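Local coordinates for PipY (Synechococcus elongatus, PDB 5NLC), which binds pyridoxal 5'-phosphate and is probably involved in homeostasis of this vitamin B6 cofactor, at residues Ser18-Val24 with Ala206-Gly212; Ala23-His28 with Gln214-Pro218. All coordinates share one frame; numbering follows the deposited sequence.

In the fold
PipY builds a modified TIM barrel in which the two ends of the polypeptide lie close together. After the N-terminal helix 4-14, the chain enters strand 20-24, and its continuation, 23-28, carries the predicted cofactor lysine. Six more strands with their helices follow before contact 1 closes a loop of 181 residues by laying strand 208-211 beside the first strand. A few residues later, 214-218 folds back on 23-28, and contact 2 closes a second, slightly longer loop of 185 residues. The two loops cross rather than nest, and the contacts share Ala-23 and Val-24. Contact 1 joins the first and last strands; contact 2 joins the turn after the first strand to the C-terminal tail.

Contact 1 of 2, residues Ser18-Val24 with Ala206-Gly212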
loop_
_atom_site.group_PDB
_atom_site.type_symbol
_atom_site.label_atom_id
_atom_site.label_comp_id
_atom_site.label_asym_id
_atom_site.label_seq_id
_atom_site.Cartn_x
_atom_site.Cartn_y
_atom_site.Cartn_z
ATOM N N SER A 18 -4.470 15.713 0.146
ATOM C CA SER A 18 -3.224 14.971 0.390
ATOM C C SER A 18 -3.407 13.418 0.552
ATOM O O SER A 18 -2.410 12.640 0.555
ATOM C CB SER A 18 -2.528 15.569 1.610
ATOM O OG SER A 18 -3.183 15.292 2.850
ATOM N N VAL A 19 -4.651 12.970 0.719
ATOM C CA VAL A 19 -4.940 11.552 0.943
ATOM C C VAL A 19 -5.579 10.935 -0.297
ATOM O O VAL A 19 -6.589 11.426 -0.762
ATOM C CB VAL A 19 -5.933 11.363 2.128
ATOM C CG1 VAL A 19 -6.234 9.887 2.412
ATOM C CG2 VAL A 19 -5.345 12.024 3.376
ATOM N N GLN A 20 -5.072 9.786 -0.704
ATOM C CA GLN A 20 -5.701 8.988 -1.747
ATOM C C GLN A 20 -6.266 7.717 -1.161
ATOM O O GLN A 20 -5.668 7.021 -0.352
ATOM C CB GLN A 20 -4.695 8.732 -2.876
ATOM C CG GLN A 20 -4.458 9.970 -3.724
ATOM C CD GLN A 20 -5.737 10.410 -4.525
ATOM O OE1 GLN A 20 -6.459 9.592 -5.113
ATOM N NE2 GLN A 20 -6.025 11.707 -4.502
ATOM N N LEU A 21 -7.472 7.456 -1.567
ATOM C CA LEU A 21 -8.162 6.278 -1.174
ATOM C C LEU A 21 -7.896 5.138 -2.150
ATOM O O LEU A 21 -8.041 5.320 -3.376
ATOM C CB LEU A 21 -9.635 6.691 -1.252
ATOM C CG LEU A 21 -10.644 5.743 -0.812
ATOM C CD1 LEU A 21 -11.794 6.621 -0.323
ATOM C CD2 LEU A 21 -11.064 4.810 -1.947
ATOM N N ILE A 22 -7.542 3.975 -1.630
ATOM C CA ILE A 22 -7.398 2.758 -2.422
ATOM C C ILE A 22 -8.665 1.928 -2.172
ATOM O O ILE A 22 -8.972 1.582 -1.017
ATOM C CB ILE A 22 -6.161 1.937 -2.031
ATOM C CG1 ILE A 22 -4.907 2.734 -2.300
ATOM C CG2 ILE A 22 -6.111 0.611 -2.831
ATOM C CD1 ILE A 22 -3.673 2.159 -1.620
ATOM N N ALA A 23 -9.443 1.695 -3.233
ATOM C CA ALA A 23 -10.620 0.881 -3.125
ATOM C C ALA A 23 -10.230 -0.603 -3.090
ATOM O O ALA A 23 -9.689 -1.145 -4.050
ATOM C CB ALA A 23 -11.594 1.145 -4.246
ATOM N N VAL A 24 -10.449 -1.228 -1.959
ATOM C CA VAL A 24 -10.099 -2.630 -1.740
ATOM C C VAL A 24 -11.190 -3.495 -2.378
ATOM O O VAL A 24 -12.305 -3.553 -1.867
ATOM C CB VAL A 24 -9.887 -2.985 -0.266
ATOM C CG1 VAL A 24 -9.562 -4.473 -0.149
ATOM C CG2 VAL A 24 -8.807 -2.118 0.350
ATOM N N ALA A 206 -1.419 10.097 7.002
ATOM C CA ALA A 206 -1.517 9.063 5.909
ATOM C C ALA A 206 -1.677 9.699 4.552
ATOM O O ALA A 206 -2.419 10.693 4.387
ATOM C CB ALA A 206 -2.703 8.110 6.113
ATOM N N THR A 207 -1.029 9.143 3.575
ATOM C CA THR A 207 -1.275 9.536 2.199
ATOM C C THR A 207 -2.065 8.489 1.390
ATOM O O THR A 207 -2.591 8.825 0.330
ATOM C CB THR A 207 0.026 9.867 1.482
ATOM O OG1 THR A 207 0.863 8.706 1.432
ATOM C CG2 THR A 207 0.783 11.101 2.196
ATOM N N TRP A 208 -2.074 7.234 1.810
ATOM C CA TRP A 208 -2.831 6.189 1.140
ATOM C C TRP A 208 -3.654 5.515 2.214
ATOM O O TRP A 208 -3.052 5.013 3.145
ATOM C CB TRP A 208 -1.915 5.101 0.561
ATOM C CG TRP A 208 -1.096 5.461 -0.616
ATOM C CD1 TRP A 208 0.266 5.497 -0.643
ATOM C CD2 TRP A 208 -1.527 5.657 -1.989
ATOM N NE1 TRP A 208 0.712 5.704 -1.933
ATOM C CE2 TRP A 208 -0.363 5.867 -2.770
ATOM C CE3 TRP A 208 -2.754 5.703 -2.622
ATOM C CZ2 TRP A 208 -0.422 6.149 -4.142
ATOM C CZ3 TRP A 208 -2.817 5.949 -4.025
ATOM C CH2 TRP A 208 -1.670 6.208 -4.743
ATOM N N ILE A 209 -4.986 5.501 2.100
ATOM C CA ILE A 209 -5.814 4.694 2.964
ATOM C C ILE A 209 -6.535 3.585 2.171
ATOM O O ILE A 209 -6.689 3.698 0.965
ATOM C CB ILE A 209 -6.846 5.525 3.764
ATOM C CG1 ILE A 209 -7.833 6.244 2.839
ATOM C CG2 ILE A 209 -6.097 6.537 4.625
ATOM C CD1 ILE A 209 -8.966 6.911 3.546
ATOM N N ARG A 210 -7.014 2.585 2.873
ATOM C CA ARG A 210 -7.558 1.330 2.277
ATOM C C ARG A 210 -8.966 1.150 2.734
ATOM O O ARG A 210 -9.182 0.889 3.920
ATOM C CB ARG A 210 -6.787 0.045 2.748
ATOM C CG ARG A 210 -5.334 0.122 2.607
ATOM C CD ARG A 210 -4.521 -1.122 3.011
ATOM N NE ARG A 210 -4.521 -1.548 4.412
ATOM C CZ ARG A 210 -3.861 -0.940 5.392
ATOM N NH1 ARG A 210 -3.196 0.201 5.180
ATOM N NH2 ARG A 210 -3.870 -1.469 6.600
ATOM N N VAL A 211 -9.936 1.233 1.829
ATOM C CA VAL A 211 -11.330 1.084 2.219
ATOM C C VAL A 211 -12.053 0.143 1.260
ATOM O O VAL A 211 -11.779 0.160 0.076
ATOM C CB VAL A 211 -12.034 2.456 2.233
ATOM C CG1 VAL A 211 -11.443 3.374 3.288
ATOM C CG2 VAL A 211 -11.827 3.148 0.896
ATOM N N GLY A 212 -12.932 -0.695 1.807
ATOM C CA GLY A 212 -13.516 -1.785 1.053
ATOM C C GLY A 212 -15.018 -1.609 0.999
ATOM O O GLY A 212 -15.556 -0.931 0.134
HETATM O O HOH W 1 -2.018 13.409 4.431
#
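With CG1 anti to its carbonyl carbon (chi1 -63°), Ile-22 brings CG1 and CD1 obliquely against the indole of Trp-208, CG1 lying 3.7 Å from CE3; a similar rotation in Trp-208 (chi1 -71°) swings the ring to meet it. Gln-20 reaches the same benzo ring, its CB 3.5 Å from CZ3, before its bent chain leads the amide away. His-43, His-68, His-89 and Trp-87 meet this indole edge-to-face. Cutting Ile-22 back to an alanine removes CG1 and CD1 and would probably open a gap beside CE3, leaving that side of the indole to Gln-20 CB. On the opposite face, Leu-21 lies roughly perpendicular to Val-211, its CG pressed to 3.3 Å from Val-211 CG2. Trp-198 of helix 198-203 packs on Ile-209 and Val-211. Val-19 CG1 sits 4.0 Å from both CG1 and CG2 of Ile-209. Between the faces runs a parallel ladder of five backbone bonds, among them Ile-22 N to Ile-209 O at 2.7 Å and Val-24 N to Val-211 O at 2.8 Å. This bonding implies a firmly registered seam between the first and eighth barrel strands, which sets the cofactor-binding residues Arg-210 and Gly-212 beside Val-24, close to Lys-26.

Contact 2 of 2, residues Ala23-His28 with Gln214-Pro218; sequences AVSKNH and QLFGP
Leu-215 meets the first segment through CD1, which lies 3.8 Å from Ala-23 CB and also rests over the centre of the neighbouring Phe-216 ring. Phe-216 carries most of the contact. Its CG stands anti to the carbonyl carbon (chi1 -75°), which sends the ring in toward the end of strand 20-24, where CE2 comes to 3.4 Å from Val-24 O and to 3.8 Å from Ser-25 CA. The ring face turned from Leu-215 receives His-28 in an offset stack, centroids 4.7 Å apart and planes at 20°. The two side chains run antiparallel and offset, which brings Phe-216 CB over the middle of the imidazole, 3.5 Å from its centroid, as a CH-pi contact. In this alanine racemase-like, fold type III barrel the loop after the first strand carries the predicted cofactor lysine: a type I turn runs from Ser-25 to His-28, closed by His-28 N to Ser-25 O, with Lys-26, the predicted attachment site, in its middle. Helices 4-14 and 30-38 pack around the phenyl ring through Ile-4, Ala-32 and Ala-36. At Gly-217 the backbone comes up to the imidazole. Its buried carbonyl O has no hydrogen-bonding partner in the model and lies 3.5 Å from His-28 CE1, while its N is linked to His-28 ND1 through a water by two weak bonds. Pro-218 only brushes the imidazole, its carbonyl O 4.2 Å from His-28 CE1.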
loop_
_atom_site.group_PDB
_atom_site.type_symbol
_atom_site.label_atom_id
_atom_site.label_comp_id
_atom_site.label_asym_id
_atom_site.label_seq_id
_atom_site.Cartn_x
_atom_site.Cartn_y
_atom_site.Cartn_z
ATOM N N ALA A 23 -9.443 1.695 -3.233
ATOM C CA ALA A 23 -10.620 0.881 -3.125
ATOM C C ALA A 23 -10.230 -0.603 -3.090
ATOM O O ALA A 23 -9.689 -1.145 -4.050
ATOM C CB ALA A 23 -11.594 1.145 -4.246
ATOM N N VAL A 24 -10.449 -1.228 -1.959
ATOM C CA VAL A 24 -10.099 -2.630 -1.740
ATOM C C VAL A 24 -11.190 -3.495 -2.378
ATOM O O VAL A 24 -12.305 -3.553 -1.867
ATOM C CB VAL A 24 -9.887 -2.985 -0.266
ATOM C CG1 VAL A 24 -9.562 -4.473 -0.149
ATOM C CG2 VAL A 24 -8.807 -2.118 0.350
ATOM N N SER A 25 -10.855 -4.094 -3.516
ATOM C CA SER A 25 -11.836 -4.769 -4.384
ATOM C C SER A 25 -11.875 -6.276 -4.090
ATOM O O SER A 25 -12.521 -7.008 -4.780
ATOM C CB SER A 25 -11.490 -4.536 -5.874
ATOM O OG SER A 25 -10.126 -4.875 -6.174
ATOM N N LYS A 26 -11.187 -6.699 -3.038
ATOM C CA LYS A 26 -11.040 -8.106 -2.662
ATOM C C LYS A 26 -12.247 -8.974 -2.776
ATOM O O LYS A 26 -12.127 -10.092 -3.311
ATOM C CB LYS A 26 -10.478 -8.229 -1.234
ATOM C CG LYS A 26 -10.689 -9.552 -0.525
ATOM C CD LYS A 26 -9.969 -9.537 0.821
ATOM C CE LYS A 26 -10.595 -8.546 1.824
ATOM N NZ LYS A 26 -9.604 -7.586 2.463
ATOM N N ASN A 27 -13.397 -8.567 -2.277
ATOM C CA ASN A 27 -14.572 -9.485 -2.467
ATOM C C ASN A 27 -15.586 -9.011 -3.502
ATOM O O ASN A 27 -16.779 -9.340 -3.427
ATOM C CB ASN A 27 -15.295 -9.691 -1.135
ATOM C CG ASN A 27 -14.431 -10.375 -0.104
ATOM O OD1 ASN A 27 -14.104 -11.559 -0.274
ATOM N ND2 ASN A 27 -14.102 -9.662 0.995
ATOM N N HIS A 28 -15.130 -8.274 -4.495
ATOM C CA HIS A 28 -16.007 -7.628 -5.389
ATOM C C HIS A 28 -15.637 -7.886 -6.823
ATOM O O HIS A 28 -14.471 -7.845 -7.171
ATOM C CB HIS A 28 -16.038 -6.114 -5.128
ATOM C CG HIS A 28 -16.697 -5.771 -3.830
ATOM N ND1 HIS A 28 -18.059 -5.763 -3.681
ATOM C CD2 HIS A 28 -16.178 -5.573 -2.602
ATOM C CE1 HIS A 28 -18.354 -5.524 -2.411
ATOM N NE2 HIS A 28 -17.223 -5.385 -1.743
ATOM N N GLN A 214 -17.079 0.263 2.948
ATOM C CA GLN A 214 -17.582 1.661 2.966
ATOM C C GLN A 214 -17.733 2.251 1.536
ATOM O O GLN A 214 -18.511 3.150 1.329
ATOM C CB GLN A 214 -16.698 2.596 3.783
ATOM C CG GLN A 214 -17.169 2.928 5.190
ATOM C CD GLN A 214 -16.319 4.040 5.824
ATOM O OE1 GLN A 214 -15.170 3.808 6.186
ATOM N NE2 GLN A 214 -16.887 5.252 5.950
ATOM N N LEU A 215 -16.942 1.782 0.583
ATOM C CA LEU A 215 -17.023 2.234 -0.805
ATOM C C LEU A 215 -17.960 1.361 -1.665
ATOM O O LEU A 215 -18.819 1.872 -2.406
ATOM C CB LEU A 215 -15.604 2.271 -1.405
ATOM C CG LEU A 215 -15.313 2.911 -2.782
ATOM C CD1 LEU A 215 -15.319 1.917 -3.937
ATOM C CD2 LEU A 215 -16.263 4.023 -3.152
ATOM N N PHE A 216 -17.745 0.048 -1.613
ATOM C CA PHE A 216 -18.432 -0.864 -2.494
ATOM C C PHE A 216 -19.730 -1.257 -1.840
ATOM O O PHE A 216 -20.012 -0.888 -0.688
ATOM C CB PHE A 216 -17.586 -2.120 -2.745
ATOM C CG PHE A 216 -16.416 -1.914 -3.695
ATOM C CD1 PHE A 216 -16.625 -1.698 -5.081
ATOM C CD2 PHE A 216 -15.131 -1.969 -3.246
ATOM C CE1 PHE A 216 -15.570 -1.518 -5.948
ATOM C CE2 PHE A 216 -14.089 -1.766 -4.098
ATOM C CZ PHE A 216 -14.296 -1.581 -5.467
ATOM N N GLY A 217 -20.533 -2.038 -2.534
ATOM C CA GLY A 217 -21.691 -2.627 -1.842
ATOM C C GLY A 217 -21.322 -3.409 -0.565
ATOM O O GLY A 217 -20.154 -3.506 -0.196
ATOM N N PRO A 218 -22.341 -3.999 0.087
ATOM C CA PRO A 218 -22.147 -5.163 0.947
ATOM C C PRO A 218 -21.572 -6.380 0.192
ATOM O O PRO A 218 -22.048 -6.725 -0.896
ATOM C CB PRO A 218 -23.573 -5.456 1.449
ATOM C CG PRO A 218 -24.271 -4.135 1.377
ATOM C CD PRO A 218 -23.736 -3.520 0.116
HETATM O O HOH W 2 -20.366 -4.584 -4.710
#